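Local coordinates for major capsid protein (Faustovirus, PDB 5J7O) that serves as the double jelly-roll major capsid protein of Faustovirus, a large double-stranded DNA virus, and probably builds most of its outer shell, at residues R419-Q424 / I612-N617; V444-L449 / N570-P575. All blocks are in the same frame, centred on the assembly; numbering follows the deposited sequence.

Overall arrangement
Both contacts lie in the part of the chain that belongs to the Hexon-clan family region, and both feed one antiparallel sheet with the order 415-428, 607-620, 444-453, 567-570. From the N terminus, residues 419-424 come first; contact 1 pairs them with 612-617 and closes a loop of 187 residues. Within that loop, 444-449 meets 570-575 in contact 2, so the second closure is enclosed by the first. Strand 607-620 joins the two, since its other edge pairs with 444-453. The centres are about 10 Å apart. A salt bridge from Arg419 NH2 to Glu445 OE2, 2.6 Å, and packing of Ala613 against Ile447 connect the contacts directly.

Contact 1 of 2, residues R419-Q424 / I612-N617; sequences RVYREQ and IAKCIN
Lys614 lies alongside Tyr421 and lays its aliphatic chain over one face of the ring. Chi1 and chi2 of the lysine, both near -65°, bring CD to 3.5 Å from Tyr421 CD1, and a further bend at chi3 carries CE over the face. Its CE stands 4.2 Å from the centroid of the Tyr421 ring and 20° off the normal, a CH-pi contact offset toward the rim. Ile612 CG2 sits at the edge of the same ring, while the phenol OH is hydrogen-bonded to Leu300 O. On this face Arg419 runs beside Ile616, bent at chi2, and brings NE to 4.0 Å from Ile616 CG1; its guanidinium forms a salt bridge with Glu445 and donates to Tyr578 O. The backbones are antiparallel neighbours in a four-stranded sheet of a jelly-roll of the double jelly-roll capsid fold, their axes at 153°. Val420 with Cys615 and Arg422 with Ala613 are the hydrogen-bonded pairs, two bonds each, among them Cys615 N to Val420 O at 3.0 Å. The side chains of these pairs occupy the opposite face: Val420 CG2 meets Cys615 CB at 4.1 Å, and Cys615 SG touches CB and CG of Arg422. On the same face as Tyr421, Glu423 places CB 3.8 Å from Ile612 CG1, and its extended chain carries OE1 past Ile612 CD1 to a hydrogen bond with Thr202 OG1.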
ATOM      1  N   ARG B 419     -21.597 -21.004 -11.290  1.00 39.34           N
ATOM      2  CA  ARG B 419     -21.958 -20.122 -10.190  1.00 38.85           C
ATOM      3  C   ARG B 419     -22.710 -18.926 -10.753  1.00 39.15           C
ATOM      4  O   ARG B 419     -22.261 -18.306 -11.723  1.00 40.05           O
ATOM      5  CB  ARG B 419     -20.725 -19.660  -9.410  1.00 38.82           C
ATOM      6  CG  ARG B 419     -20.425 -20.477  -8.159  1.00 39.17           C
ATOM      7  CD  ARG B 419     -19.769 -21.808  -8.488  1.00 39.26           C
ATOM      8  NE  ARG B 419     -19.214 -22.444  -7.296  1.00 38.45           N
ATOM      9  CZ  ARG B 419     -18.374 -23.475  -7.318  1.00 36.21           C
ATOM     10  NH1 ARG B 419     -17.986 -23.991  -8.475  1.00 35.05           N
ATOM     11  NH2 ARG B 419     -17.918 -23.986  -6.182  1.00 35.76           N
ATOM     12  N   VAL B 420     -23.847 -18.605 -10.143  1.00 38.27           N
ATOM     13  CA  VAL B 420     -24.729 -17.560 -10.640  1.00 36.78           C
ATOM     14  C   VAL B 420     -25.016 -16.564  -9.525  1.00 39.98           C
ATOM     15  O   VAL B 420     -25.066 -16.920  -8.343  1.00 39.96           O
ATOM     16  CB  VAL B 420     -26.045 -18.144 -11.196  1.00 34.44           C
ATOM     17  CG1 VAL B 420     -25.810 -18.766 -12.562  1.00 34.92           C
ATOM     18  CG2 VAL B 420     -26.613 -19.173 -10.233  1.00 32.93           C
ATOM     19  N   TYR B 421     -25.204 -15.306  -9.911  1.00 41.70           N
ATOM     20  CA  TYR B 421     -25.551 -14.263  -8.960  1.00 42.47           C
ATOM     21  C   TYR B 421     -27.045 -14.297  -8.662  1.00 42.45           C
ATOM     22  O   TYR B 421     -27.864 -14.564  -9.544  1.00 43.18           O
ATOM     23  CB  TYR B 421     -25.161 -12.887  -9.500  1.00 43.75           C
ATOM     24  CG  TYR B 421     -23.680 -12.719  -9.755  1.00 43.78           C
ATOM     25  CD1 TYR B 421     -22.821 -12.331  -8.737  1.00 42.63           C
ATOM     26  CD2 TYR B 421     -23.146 -12.941 -11.016  1.00 43.98           C
ATOM     27  CE1 TYR B 421     -21.467 -12.174  -8.966  1.00 41.90           C
ATOM     28  CE2 TYR B 421     -21.794 -12.786 -11.255  1.00 44.55           C
ATOM     29  CZ  TYR B 421     -20.959 -12.403 -10.227  1.00 42.29           C
ATOM     30  OH  TYR B 421     -19.612 -12.247 -10.462  1.00 40.00           O
ATOM     31  N   ARG B 422     -27.394 -14.023  -7.406  1.00 43.41           N
ATOM     32  CA  ARG B 422     -28.787 -13.966  -6.975  1.00 45.39           C
ATOM     33  C   ARG B 422     -28.914 -12.827  -5.972  1.00 47.53           C
ATOM     34  O   ARG B 422     -28.481 -12.955  -4.823  1.00 47.60           O
ATOM     35  CB  ARG B 422     -29.238 -15.296  -6.378  1.00 44.98           C
ATOM     36  CG  ARG B 422     -29.926 -16.201  -7.383  1.00 46.23           C
ATOM     37  CD  ARG B 422     -31.243 -15.582  -7.821  1.00 47.35           C
ATOM     38  NE  ARG B 422     -31.903 -16.320  -8.895  1.00 48.54           N
ATOM     39  CZ  ARG B 422     -33.195 -16.207  -9.183  1.00 51.78           C
ATOM     40  NH1 ARG B 422     -33.967 -15.401  -8.466  1.00 52.42           N
ATOM     41  NH2 ARG B 422     -33.722 -16.908 -10.179  1.00 54.39           N
ATOM     42  N   GLU B 423     -29.517 -11.725  -6.410  1.00 47.02           N
ATOM     43  CA  GLU B 423     -29.496 -10.460  -5.691  1.00 47.99           C
ATOM     44  C   GLU B 423     -30.893 -10.074  -5.224  1.00 44.37           C
ATOM     45  O   GLU B 423     -31.883 -10.320  -5.919  1.00 41.81           O
ATOM     46  CB  GLU B 423     -28.912  -9.356  -6.584  1.00 50.48           C
ATOM     47  CG  GLU B 423     -29.332  -7.937  -6.228  1.00 52.03           C
ATOM     48  CD  GLU B 423     -28.772  -6.908  -7.191  1.00 53.33           C
ATOM     49  OE1 GLU B 423     -27.660  -7.129  -7.717  1.00 53.63           O
ATOM     50  OE2 GLU B 423     -29.445  -5.882  -7.427  1.00 53.27           O
ATOM     51  N   GLN B 424     -30.964  -9.476  -4.033  1.00 43.06           N
ATOM     52  CA  GLN B 424     -32.184  -8.879  -3.511  1.00 42.36           C
ATOM     53  C   GLN B 424     -31.836  -7.596  -2.772  1.00 44.84           C
ATOM     54  O   GLN B 424     -30.882  -7.561  -1.989  1.00 45.69           O
ATOM     55  CB  GLN B 424     -32.934  -9.828  -2.570  1.00 40.66           C
ATOM     56  CG  GLN B 424     -33.933  -9.127  -1.655  1.00 40.22           C
ATOM     57  CD  GLN B 424     -34.742 -10.091  -0.812  1.00 40.14           C
ATOM     58  OE1 GLN B 424     -35.347 -11.030  -1.328  1.00 40.19           O
ATOM     59  NE2 GLN B 424     -34.759  -9.862   0.497  1.00 39.84           N
ATOM     60  N   ILE B 612     -26.539 -10.282  -2.031  1.00 36.85           N
ATOM     61  CA  ILE B 612     -26.166 -10.876  -3.309  1.00 35.80           C
ATOM     62  C   ILE B 612     -25.483 -12.203  -3.015  1.00 35.49           C
ATOM     63  O   ILE B 612     -24.337 -12.229  -2.546  1.00 36.40           O
ATOM     64  CB  ILE B 612     -25.250  -9.956  -4.124  1.00 34.36           C
ATOM     65  CG1 ILE B 612     -25.945  -8.620  -4.386  1.00 34.06           C
ATOM     66  CG2 ILE B 612     -24.851 -10.624  -5.432  1.00 32.67           C
ATOM     67  CD1 ILE B 612     -25.064  -7.606  -5.057  1.00 32.43           C
ATOM     68  N   ALA B 613     -26.175 -13.300  -3.292  1.00 34.39           N
ATOM     69  CA  ALA B 613     -25.652 -14.630  -3.028  1.00 34.45           C
ATOM     70  C   ALA B 613     -25.050 -15.235  -4.288  1.00 36.55           C
ATOM     71  O   ALA B 613     -25.492 -14.962  -5.407  1.00 36.63           O
ATOM     72  CB  ALA B 613     -26.746 -15.551  -2.492  1.00 32.29           C
ATOM     73  N   LYS B 614     -24.027 -16.061  -4.089  1.00 37.62           N
ATOM     74  CA  LYS B 614     -23.425 -16.850  -5.156  1.00 36.44           C
ATOM     75  C   LYS B 614     -23.934 -18.279  -5.021  1.00 39.06           C
ATOM     76  O   LYS B 614     -23.569 -18.989  -4.077  1.00 39.45           O
ATOM     77  CB  LYS B 614     -21.900 -16.793  -5.088  1.00 34.44           C
ATOM     78  CG  LYS B 614     -21.322 -15.427  -5.412  1.00 35.03           C
ATOM     79  CD  LYS B 614     -21.644 -15.023  -6.839  1.00 35.91           C
ATOM     80  CE  LYS B 614     -20.998 -15.967  -7.836  1.00 35.42           C
ATOM     81  NZ  LYS B 614     -19.518 -16.007  -7.679  1.00 35.77           N
ATOM     82  N   CYS B 615     -24.780 -18.695  -5.955  1.00 40.92           N
ATOM     83  CA  CYS B 615     -25.420 -19.999  -5.902  1.00 41.88           C
ATOM     84  C   CYS B 615     -24.747 -20.975  -6.859  1.00 40.61           C
ATOM     85  O   CYS B 615     -23.986 -20.590  -7.749  1.00 41.26           O
ATOM     86  CB  CYS B 615     -26.910 -19.883  -6.231  1.00 44.03           C
ATOM     87  SG  CYS B 615     -27.835 -18.806  -5.111  1.00 47.54           S
ATOM     88  N   ILE B 616     -25.039 -22.256  -6.657  1.00 41.04           N
ATOM     89  CA  ILE B 616     -24.523 -23.337  -7.487  1.00 42.18           C
ATOM     90  C   ILE B 616     -25.648 -23.836  -8.379  1.00 43.45           C
ATOM     91  O   ILE B 616     -26.749 -24.128  -7.896  1.00 42.62           O
ATOM     92  CB  ILE B 616     -23.955 -24.488  -6.637  1.00 42.39           C
ATOM     93  CG1 ILE B 616     -22.653 -24.064  -5.957  1.00 41.45           C
ATOM     94  CG2 ILE B 616     -23.734 -25.727  -7.492  1.00 41.63           C
ATOM     95  CD1 ILE B 616     -22.018 -25.161  -5.127  1.00 41.70           C
ATOM     96  N   ASN B 617     -25.377 -23.926  -9.678  1.00 45.17           N
ATOM     97  CA  ASN B 617     -26.287 -24.569 -10.612  1.00 45.79           C
ATOM     98  C   ASN B 617     -25.454 -25.438 -11.546  1.00 44.19           C
ATOM     99  O   ASN B 617     -24.265 -25.675 -11.312  1.00 42.81           O
ATOM    100  CB  ASN B 617     -27.137 -23.533 -11.361  1.00 46.90           C
ATOM    101  CG  ASN B 617     -28.436 -24.119 -11.885  1.00 46.95           C
ATOM    102  OD1 ASN B 617     -28.493 -25.285 -12.274  1.00 46.20           O
ATOM    103  ND2 ASN B 617     -29.488 -23.313 -11.891  1.00 46.00           N
TER

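Contact 2 of 2, residues V444-L449 / N570-P575; sequences VEFIYL and NFCLYP
The Phe446 ring has Cys572 SG at its edge, in plane: the sulfur is 5.3 Å from the centroid of the Phe446 ring and 84° off the normal, an edge-on sulfur-aromatic contact. Pro575 CB approaches the same ring obliquely, 3.5 Å from Phe446 CE1, and the ring also stacks with Phe568 of strand 567-570. The phenyl group is placed there by chi1 of 41°, which sets CG between the backbone N and the carbonyl carbon. In the second ring, Phe571, the edge carries the contact: Glu445 O lies near its plane, 3.4 Å from Phe571 CD2, and Ile447 CD1 reaches the rim at CE2, while Val444 CG1 touches CD2. The same Glu445 O accepts the backbone bond from Phe571 N at 2.9 Å, bent to 132° at the hydrogen. This happens where strand 567-570 of the jelly-roll sheet gives way to a loop: Phe446 and Asn570 form an antiparallel non-hydrogen-bonded pair, and the 444-449 segment turns a corner at Glu445. An Asx turn shapes the departing loop, with Cys572 N donating to Asn570 OD1 at 2.9 Å from above the amide plane. Asn570 ND2 adds a weak bond to Cys572 O, an oxygen also hydrogen-bonded by Tyr71 of the third subunit, which brings the turn to a trimer interface.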
ATOM      1  N   VAL B 444     -26.418 -22.229  -1.792  1.00 44.41           N
ATOM      2  CA  VAL B 444     -25.708 -20.965  -1.651  1.00 42.31           C
ATOM      3  C   VAL B 444     -24.339 -21.234  -1.045  1.00 40.00           C
ATOM      4  O   VAL B 444     -24.232 -21.869   0.012  1.00 39.10           O
ATOM      5  CB  VAL B 444     -26.500 -19.967  -0.790  1.00 41.95           C
ATOM      6  CG1 VAL B 444     -25.716 -18.674  -0.626  1.00 41.83           C
ATOM      7  CG2 VAL B 444     -27.863 -19.700  -1.409  1.00 41.96           C
ATOM      8  N   GLU B 445     -23.292 -20.751  -1.717  1.00 40.41           N
ATOM      9  CA  GLU B 445     -21.942 -20.825  -1.167  1.00 42.29           C
ATOM     10  C   GLU B 445     -21.707 -19.726  -0.139  1.00 41.29           C
ATOM     11  O   GLU B 445     -21.243 -19.992   0.975  1.00 39.75           O
ATOM     12  CB  GLU B 445     -20.907 -20.727  -2.288  1.00 45.35           C
ATOM     13  CG  GLU B 445     -20.765 -21.971  -3.139  1.00 48.21           C
ATOM     14  CD  GLU B 445     -19.619 -21.858  -4.127  1.00 49.86           C
ATOM     15  OE1 GLU B 445     -19.600 -20.881  -4.906  1.00 51.24           O
ATOM     16  OE2 GLU B 445     -18.730 -22.734  -4.112  1.00 49.51           O
ATOM     17  N   PHE B 446     -22.014 -18.483  -0.503  1.00 41.26           N
ATOM     18  CA  PHE B 446     -21.846 -17.350   0.397  1.00 41.12           C
ATOM     19  C   PHE B 446     -22.715 -16.203  -0.098  1.00 40.28           C
ATOM     20  O   PHE B 446     -23.311 -16.267  -1.176  1.00 40.16           O
ATOM     21  CB  PHE B 446     -20.377 -16.931   0.509  1.00 39.19           C
ATOM     22  CG  PHE B 446     -19.636 -16.947  -0.797  1.00 38.24           C
ATOM     23  CD1 PHE B 446     -18.911 -18.062  -1.183  1.00 37.08           C
ATOM     24  CD2 PHE B 446     -19.655 -15.844  -1.635  1.00 37.14           C
ATOM     25  CE1 PHE B 446     -18.227 -18.082  -2.382  1.00 35.55           C
ATOM     26  CE2 PHE B 446     -18.970 -15.857  -2.835  1.00 35.63           C
ATOM     27  CZ  PHE B 446     -18.255 -16.978  -3.208  1.00 34.56           C
ATOM     28  N   ILE B 447     -22.785 -15.148   0.713  1.00 39.20           N
ATOM     29  CA  ILE B 447     -23.660 -14.008   0.455  1.00 38.03           C
ATOM     30  C   ILE B 447     -22.916 -12.724   0.793  1.00 36.47           C
ATOM     31  O   ILE B 447     -22.405 -12.574   1.908  1.00 39.42           O
ATOM     32  CB  ILE B 447     -24.968 -14.091   1.272  1.00 38.85           C
ATOM     33  CG1 ILE B 447     -25.743 -15.367   0.938  1.00 40.69           C
ATOM     34  CG2 ILE B 447     -25.830 -12.860   1.030  1.00 39.27           C
ATOM     35  CD1 ILE B 447     -27.002 -15.555   1.759  1.00 42.56           C
ATOM     36  N   TYR B 448     -22.857 -11.797  -0.162  1.00 31.72           N
ATOM     37  CA  TYR B 448     -22.385 -10.448   0.119  1.00 31.08           C
ATOM     38  C   TYR B 448     -23.532  -9.632   0.705  1.00 33.13           C
ATOM     39  O   TYR B 448     -24.649  -9.655   0.178  1.00 35.20           O
ATOM     40  CB  TYR B 448     -21.858  -9.776  -1.150  1.00 31.03           C
ATOM     41  CG  TYR B 448     -20.839 -10.576  -1.934  1.00 30.31           C
ATOM     42  CD1 TYR B 448     -21.203 -11.248  -3.094  1.00 31.45           C
ATOM     43  CD2 TYR B 448     -19.511 -10.642  -1.530  1.00 25.45           C
ATOM     44  CE1 TYR B 448     -20.278 -11.973  -3.823  1.00 30.34           C
ATOM     45  CE2 TYR B 448     -18.577 -11.366  -2.252  1.00 25.40           C
ATOM     46  CZ  TYR B 448     -18.968 -12.029  -3.398  1.00 30.72           C
ATOM     47  OH  TYR B 448     -18.047 -12.750  -4.124  1.00 25.51           O
ATOM     48  N   LEU B 449     -23.263  -8.914   1.795  1.00 33.19           N
ATOM     49  CA  LEU B 449     -24.307  -8.204   2.520  1.00 32.42           C
ATOM     50  C   LEU B 449     -23.909  -6.754   2.759  1.00 34.74           C
ATOM     51  O   LEU B 449     -22.730  -6.435   2.946  1.00 36.24           O
ATOM     52  CB  LEU B 449     -24.616  -8.883   3.863  1.00 31.99           C
ATOM     53  CG  LEU B 449     -25.771  -8.290   4.675  1.00 32.58           C
ATOM     54  CD1 LEU B 449     -27.084  -8.419   3.916  1.00 31.79           C
ATOM     55  CD2 LEU B 449     -25.872  -8.939   6.047  1.00 32.66           C
ATOM     56  N   ASN B 570     -20.355 -16.629   4.998  1.00 32.43           N
ATOM     57  CA  ASN B 570     -19.734 -17.779   4.353  1.00 34.90           C
ATOM     58  C   ASN B 570     -20.400 -19.080   4.785  1.00 37.80           C
ATOM     59  O   ASN B 570     -20.759 -19.253   5.954  1.00 37.63           O
ATOM     60  CB  ASN B 570     -18.238 -17.832   4.672  1.00 36.38           C
ATOM     61  CG  ASN B 570     -17.527 -18.954   3.945  1.00 39.25           C
ATOM     62  OD1 ASN B 570     -18.020 -19.475   2.945  1.00 41.41           O
ATOM     63  ND2 ASN B 570     -16.356 -19.331   4.444  1.00 40.03           N
ATOM     64  N   PHE B 571     -20.553 -20.000   3.828  1.00 39.04           N
ATOM     65  CA  PHE B 571     -21.120 -21.317   4.091  1.00 39.52           C
ATOM     66  C   PHE B 571     -20.291 -22.439   3.475  1.00 38.81           C
ATOM     67  O   PHE B 571     -20.718 -23.600   3.514  1.00 40.88           O
ATOM     68  CB  PHE B 571     -22.562 -21.396   3.578  1.00 39.98           C
ATOM     69  CG  PHE B 571     -23.429 -20.264   4.038  1.00 41.18           C
ATOM     70  CD1 PHE B 571     -23.960 -20.257   5.318  1.00 42.33           C
ATOM     71  CD2 PHE B 571     -23.715 -19.206   3.193  1.00 42.46           C
ATOM     72  CE1 PHE B 571     -24.761 -19.217   5.743  1.00 44.13           C
ATOM     73  CE2 PHE B 571     -24.515 -18.163   3.613  1.00 44.08           C
ATOM     74  CZ  PHE B 571     -25.038 -18.167   4.890  1.00 45.16           C
ATOM     75  N   CYS B 572     -19.132 -22.127   2.904  1.00 36.51           N
ATOM     76  CA  CYS B 572     -18.230 -23.127   2.356  1.00 37.10           C
ATOM     77  C   CYS B 572     -16.845 -22.935   2.959  1.00 37.62           C
ATOM     78  O   CYS B 572     -16.535 -21.892   3.539  1.00 37.27           O
ATOM     79  CB  CYS B 572     -18.154 -23.047   0.824  1.00 37.66           C
ATOM     80  SG  CYS B 572     -17.438 -21.514   0.192  1.00 38.42           S
ATOM     81  N   LEU B 573     -16.008 -23.964   2.814  1.00 37.87           N
ATOM     82  CA  LEU B 573     -14.672 -23.912   3.395  1.00 36.27           C
ATOM     83  C   LEU B 573     -13.699 -23.110   2.541  1.00 36.65           C
ATOM     84  O   LEU B 573     -12.761 -22.513   3.080  1.00 36.95           O
ATOM     85  CB  LEU B 573     -14.129 -25.325   3.605  1.00 32.43           C
ATOM     86  CG  LEU B 573     -14.723 -26.126   4.764  1.00 31.80           C
ATOM     87  CD1 LEU B 573     -14.093 -27.507   4.832  1.00 30.08           C
ATOM     88  CD2 LEU B 573     -14.534 -25.380   6.076  1.00 31.81           C
ATOM     89  N   TYR B 574     -13.895 -23.081   1.226  1.00 36.93           N
ATOM     90  CA  TYR B 574     -12.947 -22.448   0.307  1.00 38.39           C
ATOM     91  C   TYR B 574     -13.695 -21.605  -0.713  1.00 38.66           C
ATOM     92  O   TYR B 574     -13.804 -21.970  -1.890  1.00 38.35           O
ATOM     93  CB  TYR B 574     -12.074 -23.505  -0.372  1.00 38.52           C
ATOM     94  CG  TYR B 574     -11.391 -24.411   0.622  1.00 38.36           C
ATOM     95  CD1 TYR B 574     -10.278 -23.979   1.329  1.00 36.47           C
ATOM     96  CD2 TYR B 574     -11.870 -25.691   0.871  1.00 39.55           C
ATOM     97  CE1 TYR B 574      -9.654 -24.796   2.247  1.00 37.37           C
ATOM     98  CE2 TYR B 574     -11.252 -26.517   1.788  1.00 40.61           C
ATOM     99  CZ  TYR B 574     -10.144 -26.064   2.473  1.00 40.12           C
ATOM    100  OH  TYR B 574      -9.522 -26.882   3.388  1.00 43.20           O
ATOM    101  N   PRO B 575     -14.219 -20.454  -0.294  1.00 38.62           N
ATOM    102  CA  PRO B 575     -14.826 -19.526  -1.261  1.00 39.71           C
ATOM    103  C   PRO B 575     -13.789 -19.040  -2.261  1.00 40.92           C
ATOM    104  O   PRO B 575     -12.739 -18.509  -1.887  1.00 41.94           O
ATOM    105  CB  PRO B 575     -15.350 -18.388  -0.376  1.00 38.79           C
ATOM    106  CG  PRO B 575     -14.526 -18.461   0.863  1.00 38.49           C
ATOM    107  CD  PRO B 575     -14.245 -19.917   1.077  1.00 38.64           C
TER